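Side-chain contacts in monooxygenase (Agrobacterium tumefaciens, PDB 2I7G), which probably oxidises an organic substrate with molecular oxygen and a reduced flavin, in the manner of bacterial luciferase-like monooxygenases: residues G202-V207 with F233-E238; V217-I222 with R227-L232; F143-E148 with A155-L160. All blocks are in the same frame, centred on the assembly; numbering follows the deposited sequence.

Contact 1: G202-V207 with F233-E238; sequences GTPQSV and FDLYHE. With SO4 (sulfate ion), chain E.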
ATOM      1  N   GLY B 202     -22.841  11.524  13.207  1.00 42.74           N
ATOM      2  CA  GLY B 202     -24.043  12.193  13.694  1.00 44.71           C
ATOM      3  C   GLY B 202     -24.039  12.500  15.170  1.00 45.19           C
ATOM      4  O   GLY B 202     -25.102  12.595  15.803  1.00 46.89           O
ATOM      5  N   THR B 203     -22.838  12.658  15.703  1.00 45.21           N
ATOM      6  CA  THR B 203     -22.612  13.121  17.064  1.00 45.11           C
ATOM      7  C   THR B 203     -22.126  14.560  16.907  1.00 43.52           C
ATOM      8  O   THR B 203     -21.155  14.812  16.180  1.00 43.77           O
ATOM      9  CB  THR B 203     -21.589  12.196  17.837  1.00 45.53           C
ATOM     10  OG1 THR B 203     -20.273  12.776  17.876  1.00 47.07           O
ATOM     11  CG2 THR B 203     -21.521  10.811  17.194  1.00 45.07           C
ATOM     12  N   PRO B 204     -22.825  15.516  17.548  1.00 42.39           N
ATOM     13  CA  PRO B 204     -22.531  16.939  17.397  1.00 40.41           C
ATOM     14  C   PRO B 204     -21.039  17.287  17.562  1.00 38.32           C
ATOM     15  O   PRO B 204     -20.504  18.099  16.814  1.00 36.53           O
ATOM     16  CB  PRO B 204     -23.394  17.582  18.503  1.00 41.33           C
ATOM     17  CG  PRO B 204     -24.603  16.669  18.544  1.00 42.27           C
ATOM     18  CD  PRO B 204     -23.967  15.300  18.465  1.00 42.57           C
ATOM     19  N   GLN B 205     -20.385  16.648  18.520  1.00 37.07           N
ATOM     20  CA  GLN B 205     -19.019  16.973  18.887  1.00 36.56           C
ATOM     21  C   GLN B 205     -18.060  16.786  17.700  1.00 34.72           C
ATOM     22  O   GLN B 205     -17.257  17.670  17.385  1.00 33.25           O
ATOM     23  CB  GLN B 205     -18.608  16.114  20.079  1.00 37.11           C
ATOM     24  CG  GLN B 205     -17.184  16.276  20.542  1.00 41.13           C
ATOM     25  CD  GLN B 205     -16.881  15.359  21.713  1.00 47.13           C
ATOM     26  OE1 GLN B 205     -17.772  15.035  22.516  1.00 48.52           O
ATOM     27  NE2 GLN B 205     -15.627  14.924  21.812  1.00 49.05           N
ATOM     28  N   SER B 206     -18.172  15.636  17.044  1.00 33.60           N
ATOM     29  CA  SER B 206     -17.336  15.320  15.890  1.00 32.39           C
ATOM     30  C   SER B 206     -17.544  16.309  14.737  1.00 31.21           C
ATOM     31  O   SER B 206     -16.574  16.821  14.126  1.00 29.90           O
ATOM     32  CB  SER B 206     -17.652  13.900  15.411  1.00 33.95           C
ATOM     33  OG  SER B 206     -17.064  12.967  16.300  1.00 36.55           O
ATOM     34  N   VAL B 207     -18.812  16.562  14.440  1.00 29.87           N
ATOM     35  CA  VAL B 207     -19.186  17.486  13.372  1.00 28.88           C
ATOM     36  C   VAL B 207     -18.661  18.910  13.636  1.00 28.21           C
ATOM     37  O   VAL B 207     -18.049  19.537  12.761  1.00 27.20           O
ATOM     38  CB  VAL B 207     -20.706  17.518  13.201  1.00 28.98           C
ATOM     39  CG1 VAL B 207     -21.080  18.512  12.148  1.00 30.67           C
ATOM     40  CG2 VAL B 207     -21.221  16.141  12.779  1.00 30.79           C
ATOM     41  N   PHE B 233     -25.401  19.566   9.670  1.00 24.07           N
ATOM     42  CA  PHE B 233     -24.637  20.434   8.772  1.00 24.86           C
ATOM     43  C   PHE B 233     -24.740  21.914   9.216  1.00 24.88           C
ATOM     44  O   PHE B 233     -23.800  22.675   8.989  1.00 24.81           O
ATOM     45  CB  PHE B 233     -25.072  20.285   7.325  1.00 25.80           C
ATOM     46  CG  PHE B 233     -24.519  19.042   6.666  1.00 26.72           C
ATOM     47  CD1 PHE B 233     -23.402  18.397   7.205  1.00 30.47           C
ATOM     48  CD2 PHE B 233     -25.081  18.548   5.511  1.00 30.55           C
ATOM     49  CE1 PHE B 233     -22.878  17.237   6.598  1.00 31.04           C
ATOM     50  CE2 PHE B 233     -24.566  17.392   4.890  1.00 31.07           C
ATOM     51  CZ  PHE B 233     -23.471  16.753   5.423  1.00 30.18           C
ATOM     52  N   ASP B 234     -25.882  22.299   9.820  1.00 26.23           N
ATOM     53  CA  ASP B 234     -25.997  23.603  10.513  1.00 26.69           C
ATOM     54  C   ASP B 234     -24.879  23.791  11.511  1.00 26.25           C
ATOM     55  O   ASP B 234     -24.236  24.836  11.568  1.00 24.93           O
ATOM     56  CB  ASP B 234     -27.332  23.747  11.310  1.00 27.38           C
ATOM     57  CG  ASP B 234     -28.549  23.943  10.427  1.00 31.24           C
ATOM     58  OD1 ASP B 234     -28.372  24.056   9.191  1.00 31.70           O
ATOM     59  OD2 ASP B 234     -29.698  24.008  10.989  1.00 35.11           O
ATOM     60  N   LEU B 235     -24.684  22.775  12.339  1.00 25.66           N
ATOM     61  CA  LEU B 235     -23.707  22.831  13.394  1.00 25.75           C
ATOM     62  C   LEU B 235     -22.282  22.917  12.847  1.00 25.17           C
ATOM     63  O   LEU B 235     -21.456  23.659  13.377  1.00 25.14           O
ATOM     64  CB  LEU B 235     -23.870  21.607  14.261  1.00 26.57           C
ATOM     65  CG  LEU B 235     -23.048  21.434  15.517  1.00 30.40           C
ATOM     66  CD1 LEU B 235     -23.368  22.552  16.521  1.00 35.09           C
ATOM     67  CD2 LEU B 235     -23.455  20.079  16.062  1.00 34.55           C
ATOM     68  N   TYR B 236     -21.997  22.136  11.794  1.00 23.19           N
ATOM     69  CA  TYR B 236     -20.731  22.233  11.054  1.00 22.89           C
ATOM     70  C   TYR B 236     -20.449  23.683  10.598  1.00 23.39           C
ATOM     71  O   TYR B 236     -19.383  24.237  10.863  1.00 23.36           O
ATOM     72  CB  TYR B 236     -20.852  21.312   9.835  1.00 22.34           C
ATOM     73  CG  TYR B 236     -19.714  21.356   8.877  1.00 21.41           C
ATOM     74  CD1 TYR B 236     -18.434  20.964   9.271  1.00 20.41           C
ATOM     75  CD2 TYR B 236     -19.916  21.791   7.560  1.00 22.27           C
ATOM     76  CE1 TYR B 236     -17.343  20.984   8.367  1.00 18.74           C
ATOM     77  CE2 TYR B 236     -18.853  21.839   6.654  1.00 21.13           C
ATOM     78  CZ  TYR B 236     -17.570  21.416   7.060  1.00 22.42           C
ATOM     79  OH  TYR B 236     -16.531  21.428   6.164  1.00 21.78           O
ATOM     80  N   HIS B 237     -21.402  24.276   9.890  1.00 23.60           N
ATOM     81  CA  HIS B 237     -21.226  25.635   9.361  1.00 25.54           C
ATOM     82  C   HIS B 237     -21.149  26.672  10.474  1.00 25.41           C
ATOM     83  O   HIS B 237     -20.389  27.638  10.363  1.00 25.16           O
ATOM     84  CB  HIS B 237     -22.339  25.983   8.361  1.00 26.48           C
ATOM     85  CG  HIS B 237     -22.320  25.131   7.121  1.00 28.10           C
ATOM     86  ND1 HIS B 237     -21.259  25.123   6.243  1.00 31.92           N
ATOM     87  CD2 HIS B 237     -23.240  24.281   6.607  1.00 29.99           C
ATOM     88  CE1 HIS B 237     -21.509  24.279   5.259  1.00 31.56           C
ATOM     89  NE2 HIS B 237     -22.702  23.749   5.457  1.00 31.88           N
ATOM     90  N   GLU B 238     -21.921  26.474  11.542  1.00 25.51           N
ATOM     91  CA  GLU B 238     -21.912  27.431  12.679  1.00 25.71           C
ATOM     92  C   GLU B 238     -20.586  27.353  13.433  1.00 26.30           C
ATOM     93  O   GLU B 238     -20.008  28.379  13.788  1.00 27.25           O
ATOM     94  CB  GLU B 238     -23.113  27.185  13.601  1.00 25.47           C
ATOM     95  CG  GLU B 238     -23.203  28.048  14.861  1.00 27.82           C
ATOM     96  CD  GLU B 238     -23.537  29.520  14.594  1.00 30.54           C
ATOM     97  OE1 GLU B 238     -23.748  29.926  13.419  1.00 31.41           O
ATOM     98  OE2 GLU B 238     -23.593  30.269  15.591  1.00 32.70           O
TER
HETATM   99  S   SO4 E 701     -18.418   9.923  15.211  1.00 52.82           S
HETATM  100  O1  SO4 E 701     -17.292   9.175  14.661  1.00 53.69           O
HETATM  101  O2  SO4 E 701     -18.872  10.976  14.316  1.00 54.43           O
HETATM  102  O3  SO4 E 701     -19.526   8.995  15.468  1.00 54.62           O
HETATM  103  O4  SO4 E 701     -17.942  10.523  16.462  1.00 52.38           O
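V207 and Y236 bring their CA atoms to 5.5 Å, the nearest backbone approach between the two segments. T203 is the N-cap of the helix that starts at P204. Residues 233-238 are helical throughout.

V207 points toward the second helix. Its CG1 branch lies anti to the backbone N (chi1 177°) and meets CB of Y236 at 3.6 Å. The two side chains cross at about a right angle. The carbonyl O of V207 lies at the edge of the Y236 ring, in its plane, 3.8 Å from Y236 CD1. The phenol OH of Y236 is bonded outside this contact, to L215 O. One turn back, P204 CB presses on CD2 of L235 at 3.5 Å, tighter than a usual carbon contact.

S206 faces another way. Its OG donates a 2.6 Å hydrogen bond to O4 of a sulfate ion, probably from the crystallisation liquor. G201 N holds the same ion.

Helices 204-212 and 230-242 thus pack side by side against the barrel. S206 and V207 rest on V200 of strand 196-200. F233 and Y236 reach V217 of strand 217-220 and T252 of strand 252-260.

Contact 2: V217-I222 with R227-L232; sequences VALAII and RRFAPL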
ATOM      1  N   VAL B 217     -16.365  17.474   5.577  1.00 21.69           N
ATOM      2  CA  VAL B 217     -16.975  16.448   6.417  1.00 22.63           C
ATOM      3  C   VAL B 217     -17.844  15.520   5.580  1.00 22.49           C
ATOM      4  O   VAL B 217     -18.527  15.953   4.624  1.00 23.33           O
ATOM      5  CB  VAL B 217     -17.794  17.020   7.602  1.00 21.67           C
ATOM      6  CG1 VAL B 217     -16.856  17.704   8.597  1.00 26.91           C
ATOM      7  CG2 VAL B 217     -18.889  18.015   7.124  1.00 20.80           C
ATOM      8  N   ALA B 218     -17.826  14.241   5.936  1.00 22.70           N
ATOM      9  CA  ALA B 218     -18.689  13.245   5.254  1.00 22.64           C
ATOM     10  C   ALA B 218     -19.574  12.621   6.324  1.00 23.26           C
ATOM     11  O   ALA B 218     -19.063  11.964   7.233  1.00 25.42           O
ATOM     12  CB  ALA B 218     -17.827  12.168   4.570  1.00 22.19           C
ATOM     13  N   LEU B 219     -20.876  12.827   6.206  1.00 22.41           N
ATOM     14  CA  LEU B 219     -21.843  12.339   7.164  1.00 23.78           C
ATOM     15  C   LEU B 219     -22.457  10.987   6.746  1.00 23.64           C
ATOM     16  O   LEU B 219     -23.066  10.871   5.673  1.00 23.10           O
ATOM     17  CB  LEU B 219     -22.965  13.362   7.249  1.00 24.27           C
ATOM     18  CG  LEU B 219     -24.057  13.076   8.262  1.00 26.51           C
ATOM     19  CD1 LEU B 219     -23.530  12.876   9.723  1.00 27.59           C
ATOM     20  CD2 LEU B 219     -25.007  14.283   8.182  1.00 28.45           C
ATOM     21  N   ALA B 220     -22.341   9.988   7.611  1.00 25.45           N
ATOM     22  CA  ALA B 220     -23.045   8.698   7.386  1.00 26.35           C
ATOM     23  C   ALA B 220     -24.543   8.830   7.735  1.00 27.47           C
ATOM     24  O   ALA B 220     -24.903   9.248   8.844  1.00 27.68           O
ATOM     25  CB  ALA B 220     -22.378   7.581   8.193  1.00 28.00           C
ATOM     26  N   ILE B 221     -25.415   8.524   6.773  1.00 26.64           N
ATOM     27  CA  ILE B 221     -26.876   8.621   6.981  1.00 28.59           C
ATOM     28  C   ILE B 221     -27.389   7.225   7.312  1.00 30.85           C
ATOM     29  O   ILE B 221     -27.568   6.381   6.424  1.00 31.96           O
ATOM     30  CB  ILE B 221     -27.640   9.161   5.738  1.00 28.41           C
ATOM     31  CG1 ILE B 221     -27.045  10.492   5.226  1.00 28.91           C
ATOM     32  CG2 ILE B 221     -29.193   9.260   6.019  1.00 27.56           C
ATOM     33  CD1 ILE B 221     -26.980  11.587   6.265  1.00 29.46           C
ATOM     34  N   ILE B 222     -27.559   6.953   8.599  1.00 31.62           N
ATOM     35  CA  ILE B 222     -27.933   5.604   9.018  1.00 33.94           C
ATOM     36  C   ILE B 222     -29.199   5.684   9.870  1.00 34.14           C
ATOM     37  O   ILE B 222     -29.196   6.310  10.931  1.00 35.80           O
ATOM     38  CB  ILE B 222     -26.736   4.895   9.735  1.00 34.11           C
ATOM     39  CG1 ILE B 222     -25.579   4.741   8.702  1.00 35.21           C
ATOM     40  CG2 ILE B 222     -27.180   3.582  10.417  1.00 34.80           C
ATOM     41  CD1 ILE B 222     -24.502   3.710   8.988  1.00 36.13           C
ATOM     42  N   ARG B 227     -33.780  13.463   6.319  0.50 23.65           N
ATOM     43  CA  ARG B 227     -34.046  14.855   6.714  0.50 23.81           C
ATOM     44  C   ARG B 227     -33.566  15.177   8.114  0.50 23.81           C
ATOM     45  O   ARG B 227     -33.136  16.306   8.395  0.50 23.63           O
ATOM     46  CB  ARG B 227     -35.558  15.151   6.677  0.50 24.33           C
ATOM     47  CG  ARG B 227     -36.083  15.438   5.324  0.50 26.37           C
ATOM     48  CD  ARG B 227     -37.509  15.932   5.423  0.50 24.95           C
ATOM     49  NE  ARG B 227     -38.490  14.879   5.715  0.50 26.86           N
ATOM     50  CZ  ARG B 227     -39.810  15.072   5.653  0.50 27.01           C
ATOM     51  NH1 ARG B 227     -40.285  16.267   5.327  0.50 28.36           N
ATOM     52  NH2 ARG B 227     -40.650  14.085   5.921  0.50 24.76           N
ATOM     53  N   ARG B 228     -33.674  14.197   9.005  1.00 23.32           N
ATOM     54  CA  ARG B 228     -33.381  14.417  10.425  1.00 24.71           C
ATOM     55  C   ARG B 228     -31.912  14.798  10.675  1.00 23.71           C
ATOM     56  O   ARG B 228     -31.572  15.387  11.711  1.00 23.35           O
ATOM     57  CB  ARG B 228     -33.793  13.225  11.271  1.00 25.06           C
ATOM     58  CG  ARG B 228     -32.858  12.108  11.262  1.00 30.15           C
ATOM     59  CD  ARG B 228     -33.352  11.025  12.204  1.00 40.33           C
ATOM     60  NE  ARG B 228     -32.469   9.858  12.150  1.00 45.44           N
ATOM     61  CZ  ARG B 228     -31.455   9.648  12.986  1.00 48.22           C
ATOM     62  NH1 ARG B 228     -31.182  10.539  13.942  1.00 49.25           N
ATOM     63  NH2 ARG B 228     -30.705   8.553  12.856  1.00 47.59           N
ATOM     64  N   PHE B 229     -31.048  14.438   9.725  1.00 23.23           N
ATOM     65  CA  PHE B 229     -29.600  14.745   9.810  1.00 23.45           C
ATOM     66  C   PHE B 229     -29.224  16.175   9.401  1.00 23.43           C
ATOM     67  O   PHE B 229     -28.114  16.651   9.720  1.00 23.62           O
ATOM     68  CB  PHE B 229     -28.827  13.735   8.930  1.00 24.17           C
ATOM     69  CG  PHE B 229     -28.840  12.336   9.477  1.00 26.74           C
ATOM     70  CD1 PHE B 229     -27.873  11.930  10.392  1.00 30.39           C
ATOM     71  CD2 PHE B 229     -29.817  11.428   9.092  1.00 28.69           C
ATOM     72  CE1 PHE B 229     -27.866  10.637  10.921  1.00 32.52           C
ATOM     73  CE2 PHE B 229     -29.837  10.123   9.614  1.00 30.53           C
ATOM     74  CZ  PHE B 229     -28.843   9.728  10.535  1.00 31.08           C
ATOM     75  N   ALA B 230     -30.119  16.857   8.695  1.00 24.10           N
ATOM     76  CA  ALA B 230     -29.792  18.188   8.165  1.00 25.77           C
ATOM     77  C   ALA B 230     -29.204  19.183   9.186  1.00 26.28           C
ATOM     78  O   ALA B 230     -28.267  19.922   8.836  1.00 26.64           O
ATOM     79  CB  ALA B 230     -30.990  18.810   7.452  1.00 26.55           C
ATOM     80  N   PRO B 231     -29.776  19.252  10.427  1.00 25.89           N
ATOM     81  CA  PRO B 231     -29.226  20.161  11.442  1.00 25.75           C
ATOM     82  C   PRO B 231     -27.743  19.929  11.770  1.00 25.56           C
ATOM     83  O   PRO B 231     -27.070  20.860  12.247  1.00 24.54           O
ATOM     84  CB  PRO B 231     -30.108  19.903  12.674  1.00 25.89           C
ATOM     85  CG  PRO B 231     -31.408  19.427  12.110  1.00 25.83           C
ATOM     86  CD  PRO B 231     -30.989  18.567  10.923  1.00 25.91           C
ATOM     87  N   LEU B 232     -27.235  18.725  11.510  1.00 24.97           N
ATOM     88  CA  LEU B 232     -25.808  18.452  11.782  1.00 25.32           C
ATOM     89  C   LEU B 232     -24.954  19.341  10.905  1.00 25.03           C
ATOM     90  O   LEU B 232     -23.899  19.822  11.338  1.00 25.44           O
ATOM     91  CB  LEU B 232     -25.427  16.971  11.583  1.00 24.75           C
ATOM     92  CG  LEU B 232     -26.005  16.015  12.653  1.00 27.76           C
ATOM     93  CD1 LEU B 232     -25.755  14.569  12.271  1.00 27.71           C
ATOM     94  CD2 LEU B 232     -25.442  16.277  14.089  1.00 30.19           C
TER
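The torsions of both I221 and F229 bring them together. I221 CG2 lies anti to the backbone N, and a bent chi2 of -56° turns CD1 toward the phenyl ring. The F229 side chain leaves with CG anti to its own carbonyl carbon and heads toward 217-222. The two side chains slide past each other in opposite directions.

I221 CD1 sits over one face of the F229 ring, 4.2 Å from its centroid and 28° off the normal. This is a CH-pi contact. I221 CG2 touches F229 CE2 at 3.8 Å. At the ring edge, in plane, I222 O approaches F229 CZ to 3.5 Å. L219 splits its two methyls between two partners. CD2 packs on F229 CB at 3.9 Å, while CD1 meets L232 CD1 at 3.8 Å. L219 and L232 cross at about a right angle.

F229 CZ lies over one face of the R228 guanidinium, near the rim. R228 NH2 gives I222 O only a weak hydrogen bond, 3.3 Å long and bent to 127°. The same NH2 also bonds to G223 O, so it bridges the successive carbonyls of I222 and G223. F325 of helix 311-325 packs on both I221 and F229.

This is the first half of a beta-alpha-beta unit, made of strand 217-220, helix 230-242 and the parallel strand 252-260. Such units build the TIM barrel. Active sites of TIM barrels lie at the C-terminal ends of the strands. The side chain of I222, in the loop that follows, is about 6 Å from another bound sulfate, probably from the crystallisation liquor, though such ions often mark pockets.

Contact 3: F143-E148 with A155-L160; sequences FGYDLE and AEKLDL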
ATOM      1  N   PHE B 143      -4.016  -3.233  17.731  1.00 27.35           N
ATOM      2  CA  PHE B 143      -2.957  -2.217  17.686  1.00 28.45           C
ATOM      3  C   PHE B 143      -2.508  -1.710  19.066  1.00 29.30           C
ATOM      4  O   PHE B 143      -1.678  -0.809  19.178  1.00 31.01           O
ATOM      5  CB  PHE B 143      -3.358  -1.108  16.667  1.00 27.80           C
ATOM      6  CG  PHE B 143      -3.542  -1.650  15.266  1.00 26.62           C
ATOM      7  CD1 PHE B 143      -2.428  -2.055  14.527  1.00 24.82           C
ATOM      8  CD2 PHE B 143      -4.828  -1.849  14.719  1.00 26.79           C
ATOM      9  CE1 PHE B 143      -2.575  -2.627  13.241  1.00 26.59           C
ATOM     10  CE2 PHE B 143      -4.977  -2.422  13.427  1.00 25.43           C
ATOM     11  CZ  PHE B 143      -3.850  -2.803  12.699  1.00 27.21           C
ATOM     12  N   GLY B 144      -3.028  -2.336  20.111  1.00 29.64           N
ATOM     13  CA  GLY B 144      -2.534  -2.125  21.460  1.00 30.77           C
ATOM     14  C   GLY B 144      -3.081  -0.909  22.174  1.00 31.55           C
ATOM     15  O   GLY B 144      -2.516  -0.492  23.191  1.00 31.72           O
ATOM     16  N   TYR B 145      -4.195  -0.360  21.679  1.00 30.34           N
ATOM     17  CA  TYR B 145      -4.772   0.869  22.269  1.00 31.12           C
ATOM     18  C   TYR B 145      -5.807   0.577  23.367  1.00 31.89           C
ATOM     19  O   TYR B 145      -6.208  -0.574  23.556  1.00 33.86           O
ATOM     20  CB  TYR B 145      -5.304   1.817  21.159  1.00 30.14           C
ATOM     21  CG  TYR B 145      -4.194   2.335  20.258  1.00 30.43           C
ATOM     22  CD1 TYR B 145      -3.254   3.255  20.737  1.00 30.94           C
ATOM     23  CD2 TYR B 145      -4.064   1.892  18.938  1.00 28.19           C
ATOM     24  CE1 TYR B 145      -2.219   3.724  19.923  1.00 30.23           C
ATOM     25  CE2 TYR B 145      -3.010   2.347  18.117  1.00 28.29           C
ATOM     26  CZ  TYR B 145      -2.111   3.274  18.613  1.00 31.99           C
ATOM     27  OH  TYR B 145      -1.055   3.734  17.825  1.00 34.30           O
ATOM     28  N   ASP B 146      -6.175   1.587  24.146  0.60 31.32           N
ATOM     29  CA  ASP B 146      -7.308   1.447  25.056  0.60 30.42           C
ATOM     30  C   ASP B 146      -8.462   2.246  24.454  0.60 29.74           C
ATOM     31  O   ASP B 146      -8.240   3.319  23.893  0.60 28.05           O
ATOM     32  CB  ASP B 146      -6.957   1.950  26.458  0.60 30.53           C
ATOM     33  CG  ASP B 146      -5.810   1.155  27.114  0.60 32.09           C
ATOM     34  OD1 ASP B 146      -5.719  -0.083  26.910  0.60 32.29           O
ATOM     35  OD2 ASP B 146      -5.007   1.776  27.852  0.60 33.18           O
ATOM     36  N   LEU B 147      -9.686   1.723  24.561  1.00 30.12           N
ATOM     37  CA  LEU B 147     -10.873   2.365  23.947  1.00 29.93           C
ATOM     38  C   LEU B 147     -11.035   3.844  24.383  1.00 29.63           C
ATOM     39  O   LEU B 147     -11.385   4.714  23.570  1.00 28.44           O
ATOM     40  CB  LEU B 147     -12.156   1.550  24.209  1.00 31.24           C
ATOM     41  CG  LEU B 147     -13.544   2.086  23.795  1.00 32.95           C
ATOM     42  CD1 LEU B 147     -14.642   1.034  23.970  1.00 36.28           C
ATOM     43  CD2 LEU B 147     -13.984   3.306  24.607  1.00 40.00           C
ATOM     44  N   GLU B 148     -10.753   4.104  25.659  0.50 29.68           N
ATOM     45  CA  GLU B 148     -10.913   5.429  26.255  0.50 29.96           C
ATOM     46  C   GLU B 148     -10.057   6.481  25.559  0.50 29.50           C
ATOM     47  O   GLU B 148     -10.402   7.663  25.546  0.50 29.70           O
ATOM     48  CB  GLU B 148     -10.581   5.396  27.756  0.50 30.28           C
ATOM     49  CG  GLU B 148     -11.182   4.207  28.506  0.50 32.94           C
ATOM     50  CD  GLU B 148     -10.269   2.988  28.492  0.50 35.37           C
ATOM     51  OE1 GLU B 148      -9.200   3.034  29.143  0.50 38.14           O
ATOM     52  OE2 GLU B 148     -10.627   1.986  27.839  0.50 35.26           O
ATOM     53  N   ALA B 155      -7.386  13.205  17.814  1.00 22.78           N
ATOM     54  CA  ALA B 155      -7.009  14.616  17.782  1.00 22.07           C
ATOM     55  C   ALA B 155      -5.526  14.786  17.432  1.00 22.68           C
ATOM     56  O   ALA B 155      -5.177  15.568  16.545  1.00 22.38           O
ATOM     57  CB  ALA B 155      -7.301  15.264  19.109  1.00 23.03           C
ATOM     58  N   GLU B 156      -4.667  14.045  18.117  1.00 21.77           N
ATOM     59  CA  GLU B 156      -3.214  14.223  17.933  1.00 22.21           C
ATOM     60  C   GLU B 156      -2.817  13.720  16.549  1.00 22.90           C
ATOM     61  O   GLU B 156      -2.039  14.341  15.846  1.00 22.35           O
ATOM     62  CB  GLU B 156      -2.426  13.470  19.001  1.00 22.93           C
ATOM     63  CG  GLU B 156      -2.500  14.151  20.368  1.00 25.22           C
ATOM     64  CD  GLU B 156      -1.463  13.634  21.347  1.00 29.30           C
ATOM     65  OE1 GLU B 156      -0.609  12.818  20.937  1.00 30.03           O
ATOM     66  OE2 GLU B 156      -1.509  14.050  22.536  1.00 30.52           O
ATOM     67  N   LYS B 157      -3.369  12.579  16.153  1.00 21.80           N
ATOM     68  CA  LYS B 157      -2.927  11.979  14.878  1.00 22.30           C
ATOM     69  C   LYS B 157      -3.440  12.755  13.672  1.00 22.38           C
ATOM     70  O   LYS B 157      -2.758  12.883  12.651  1.00 21.94           O
ATOM     71  CB  LYS B 157      -3.285  10.497  14.814  1.00 21.82           C
ATOM     72  CG  LYS B 157      -2.392   9.690  15.746  1.00 22.67           C
ATOM     73  CD  LYS B 157      -2.852   8.197  15.835  1.00 22.26           C
ATOM     74  CE  LYS B 157      -1.810   7.381  16.571  1.00 23.82           C
ATOM     75  NZ  LYS B 157      -2.109   5.920  16.523  1.00 21.31           N
ATOM     76  N   LEU B 158      -4.633  13.311  13.816  1.00 23.15           N
ATOM     77  CA  LEU B 158      -5.167  14.199  12.795  1.00 22.75           C
ATOM     78  C   LEU B 158      -4.269  15.425  12.766  1.00 23.24           C
ATOM     79  O   LEU B 158      -3.914  15.876  11.656  1.00 20.17           O
ATOM     80  CB  LEU B 158      -6.635  14.569  13.076  1.00 23.03           C
ATOM     81  CG  LEU B 158      -7.265  15.556  12.095  1.00 22.69           C
ATOM     82  CD1 LEU B 158      -7.174  15.050  10.643  1.00 23.49           C
ATOM     83  CD2 LEU B 158      -8.724  15.789  12.437  1.00 23.87           C
ATOM     84  N   ASP B 159      -3.920  16.009  13.965  1.00 21.81           N
ATOM     85  CA  ASP B 159      -3.035  17.175  14.002  1.00 22.80           C
ATOM     86  C   ASP B 159      -1.695  16.848  13.296  1.00 23.18           C
ATOM     87  O   ASP B 159      -1.224  17.604  12.426  1.00 22.02           O
ATOM     88  CB  ASP B 159      -2.763  17.597  15.448  1.00 21.90           C
ATOM     89  CG  ASP B 159      -1.973  18.874  15.537  1.00 27.07           C
ATOM     90  OD1 ASP B 159      -2.515  19.933  15.151  1.00 30.70           O
ATOM     91  OD2 ASP B 159      -0.828  18.828  16.048  1.00 28.21           O
ATOM     92  N   LEU B 160      -1.103  15.688  13.624  1.00 23.63           N
ATOM     93  CA  LEU B 160       0.120  15.275  12.855  1.00 24.04           C
ATOM     94  C   LEU B 160      -0.096  15.140  11.322  1.00 23.00           C
ATOM     95  O   LEU B 160       0.659  15.694  10.508  1.00 23.43           O
ATOM     96  CB  LEU B 160       0.739  14.048  13.458  1.00 23.49           C
ATOM     97  CG  LEU B 160       1.957  13.475  12.736  1.00 23.44           C
ATOM     98  CD1 LEU B 160       3.050  14.550  12.564  1.00 21.83           C
ATOM     99  CD2 LEU B 160       2.409  12.289  13.603  1.00 22.59           C
TER
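The Y145 ring carries F143 O over one face, 3.5 Å above its plane and offset toward the rim. K157 NZ approaches the hydroxyl end obliquely. It stands 4.0 Å from both Y145 CE1 and Y145 CE2, and 3.4 Å from Y145 CZ, so it is evenly placed between the two sides of the ring.

The bond that joins the segments runs from K157 NZ to Y145 OH, at 2.8 Å. The lysine is the donor. Y145 and K157 come from opposite directions, and their CA atoms are 13.5 Å apart. Nearly all of that gap is spanned by side chain. K157 bridges its share by staying extended beyond CG, with chi1 of -72° setting its direction from the helix.

K157 is buried, and its ammonium has more than one acceptor. It also donates to S105 O and D107 O. Three oxygens therefore grip NZ, which probably helps to stabilise a buried positive charge.

Y145 belongs to the loop between helices 136-143 and 150-166, and K157 to the second of them. Nearby, F143 makes a cation-pi contact with R111 of the second subunit, so the segment 143-148 also reaches the dimer interface. Y145 also packs on S106, and K157 on P109 at the start of helix 109-122. The contact thus ties the loop and helix 150-166 to residues 105-109 and the start of helix 109-122.

From the N terminus, contact 3 comes first. It closes a short loop, with six residues between 143-148 and 155-160, and joins a connecting loop to helix 150-166. It closes before contact 1 opens. Contact 1 then spans 202-207 to 233-238, and contact 2 is nested inside that loop, since 217-222 and 227-232 both lie between its ends. Contacts 1 and 2 share helix 230-242 and touch directly, with V207 CG1 3.2 Å from L232 O. Together they tie helix 204-212, strand 217-220 and helix 230-242 into one block of the barrel wall. Contact 3 stands apart, its centre about 21 Å from that of contact 1.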